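Local coordinates for ATP phosphoribosyltransferase (PDB 2VD3), which probably catalyses the magnesium-dependent condensation of ATP with 5-phosphoribosyl 1-diphosphate, the first step of histidine biosynthesis, and is caught here with the inhibitor histidine bound, at residues V219-D224 with V253-V258. Numbering follows the deposited sequence.
Sequences VMLNID and VAVHAV. With HIS (histidine), chain C; HIS (histidine), chain B.
Met220 bends over the imidazole of His256 where two central antiparallel strands of the four-stranded sheet in the GlnB-like C-terminal domain run together. With chi3 at 85°, the methionine chain turns back and, in one of two conformers modelled for His256, sets CE over one ring face, a CH-pi contact 3.7 Å from the His256 centroid. Six backbone hydrogen bonds join the strands through the pairs Val219-Ala257, Leu221-Val255 and Ile223-Val253, while Met220-His256 and Asn222-Ala254 are non-hydrogen-bonded pairs. On the opposite face, that of Val219, Leu221 and Ile223, Leu221 CD1 lies 3.7 Å from Val255 CB, and Ile223 lies alongside Val253 and Val255; helix 228-234 covers this apolar layer through Leu228 and Val231.

The Met220-Asn222 face receives an inhibitory histidine. Asn222 takes its amino N on OD1 at 3.1 Å and gives ND2 to its carboxylate OXT at 2.7 Å, so one amide pairs with both groups. ND2 also hydrogen-bonds to Asp278 OD2, which helps fix the turn of the amide. A leucine in place of Asn222 would probably leave the ligand's amino group and carboxylate, and Asp278 OD2, without these partners. Thr239, Gly240 and Thr242 of a second subunit complete this pocket, placing it at a subunit interface. At the other end, Val258 N points almost straight, at 171°, to O of another bound histidine, 3.2 Å away.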
# COMPACT_ATOMS: atom_id res chain seq x y z
N VAL A 219 -40.81 10.23 -7.36
CA VAL A 219 -41.50 9.03 -7.84
C VAL A 219 -42.49 9.37 -8.96
O VAL A 219 -43.33 10.24 -8.80
CB VAL A 219 -42.18 8.27 -6.67
CG1 VAL A 219 -43.02 7.09 -7.18
CG2 VAL A 219 -41.14 7.79 -5.69
N MET A 220 -42.35 8.66 -10.08
CA MET A 220 -43.20 8.86 -11.26
C MET A 220 -43.92 7.57 -11.64
O MET A 220 -43.35 6.48 -11.50
CB MET A 220 -42.38 9.32 -12.47
CG MET A 220 -41.57 10.57 -12.27
SD MET A 220 -40.26 10.76 -13.50
CE MET A 220 -41.11 11.52 -14.87
N LEU A 221 -45.15 7.69 -12.12
CA LEU A 221 -45.96 6.54 -12.51
C LEU A 221 -46.99 6.88 -13.59
O LEU A 221 -47.42 8.03 -13.71
CB LEU A 221 -46.68 5.93 -11.30
CG LEU A 221 -47.61 6.78 -10.43
CD1 LEU A 221 -48.98 7.03 -11.07
CD2 LEU A 221 -47.80 6.10 -9.10
N ASN A 222 -47.37 5.86 -14.36
CA ASN A 222 -48.47 5.96 -15.30
C ASN A 222 -49.73 5.35 -14.70
O ASN A 222 -49.72 4.21 -14.25
CB ASN A 222 -48.11 5.27 -16.62
CG ASN A 222 -47.01 5.98 -17.38
OD1 ASN A 222 -46.92 7.21 -17.38
ND2 ASN A 222 -46.17 5.20 -18.06
N ILE A 223 -50.81 6.13 -14.67
CA ILE A 223 -52.09 5.66 -14.14
C ILE A 223 -53.23 5.94 -15.11
O ILE A 223 -53.25 6.99 -15.77
CB ILE A 223 -52.40 6.25 -12.72
CG1 ILE A 223 -53.58 5.55 -12.06
CG2 ILE A 223 -52.66 7.74 -12.78
CD1 ILE A 223 -53.30 4.15 -11.58
N ASP A 224 -54.16 5.00 -15.21
CA ASP A 224 -55.40 5.23 -15.94
C ASP A 224 -56.24 6.22 -15.13
O ASP A 224 -56.33 6.10 -13.90
CB ASP A 224 -56.15 3.92 -16.19
CG ASP A 224 -55.33 2.92 -16.99
OD1 ASP A 224 -55.56 2.79 -18.21
OD2 ASP A 224 -54.43 2.26 -16.41
N VAL A 253 -52.84 9.19 -17.38
CA VAL A 253 -52.03 10.31 -16.94
C VAL A 253 -50.71 9.83 -16.33
O VAL A 253 -50.56 8.64 -16.02
CB VAL A 253 -52.79 11.27 -15.97
CG1 VAL A 253 -54.01 11.88 -16.65
CG2 VAL A 253 -53.19 10.56 -14.68
N ALA A 254 -49.76 10.75 -16.19
CA ALA A 254 -48.50 10.49 -15.50
C ALA A 254 -48.50 11.33 -14.23
O ALA A 254 -48.85 12.51 -14.26
CB ALA A 254 -47.32 10.85 -16.37
N VAL A 255 -48.14 10.71 -13.11
CA VAL A 255 -48.19 11.39 -11.82
C VAL A 255 -46.81 11.37 -11.18
O VAL A 255 -46.20 10.30 -11.06
CB VAL A 255 -49.20 10.72 -10.87
CG1 VAL A 255 -49.29 11.48 -9.56
CG2 VAL A 255 -50.57 10.63 -11.51
N HIS A 256 -46.31 12.55 -10.80
CA HIS A 256 -45.02 12.66 -10.12
C HIS A 256 -45.17 13.32 -8.73
O HIS A 256 -45.90 14.29 -8.60
CB HIS A 256 -44.00 13.47 -10.95
CG HIS A 256 -44.11 13.26 -12.44
ND1 HIS A 256 -43.94 14.28 -13.34
CD2 HIS A 256 -44.37 12.15 -13.18
CE1 HIS A 256 -44.09 13.82 -14.57
NE2 HIS A 256 -44.35 12.53 -14.50
N ALA A 257 -44.45 12.79 -7.74
CA ALA A 257 -44.43 13.36 -6.40
C ALA A 257 -43.11 13.04 -5.72
O ALA A 257 -42.52 11.97 -5.94
CB ALA A 257 -45.58 12.83 -5.58
N VAL A 258 -42.63 13.98 -4.91
CA VAL A 258 -41.48 13.75 -4.05
C VAL A 258 -41.94 12.85 -2.91
O VAL A 258 -42.96 13.12 -2.27
CB VAL A 258 -40.92 15.08 -3.49
CG1 VAL A 258 -39.63 14.84 -2.71
CG2 VAL A 258 -40.69 16.09 -4.62
N HIS C . -45.02 8.25 -19.64
CA HIS C . -43.58 7.90 -19.88
C HIS C . -43.41 6.41 -20.18
O HIS C . -42.35 5.98 -20.61
CB HIS C . -42.72 8.28 -18.67
CG HIS C . -43.20 7.70 -17.37
ND1 HIS C . -43.69 8.47 -16.34
CD2 HIS C . -43.26 6.42 -16.94
CE1 HIS C . -44.03 7.69 -15.33
NE2 HIS C . -43.79 6.44 -15.68
OXT HIS C . -44.33 5.61 -19.98
N HIS B . -45.64 18.52 -7.36
CA HIS B . -44.80 17.44 -6.76
C HIS B . -44.66 17.63 -5.25
O HIS B . -44.19 16.73 -4.55
CB HIS B . -43.41 17.41 -7.40
CG HIS B . -42.69 18.72 -7.36
ND1 HIS B . -42.39 19.44 -8.50
CD2 HIS B . -42.21 19.44 -6.33
CE1 HIS B . -41.76 20.55 -8.17
NE2 HIS B . -41.64 20.58 -6.85
OXT HIS B . -45.00 18.68 -4.70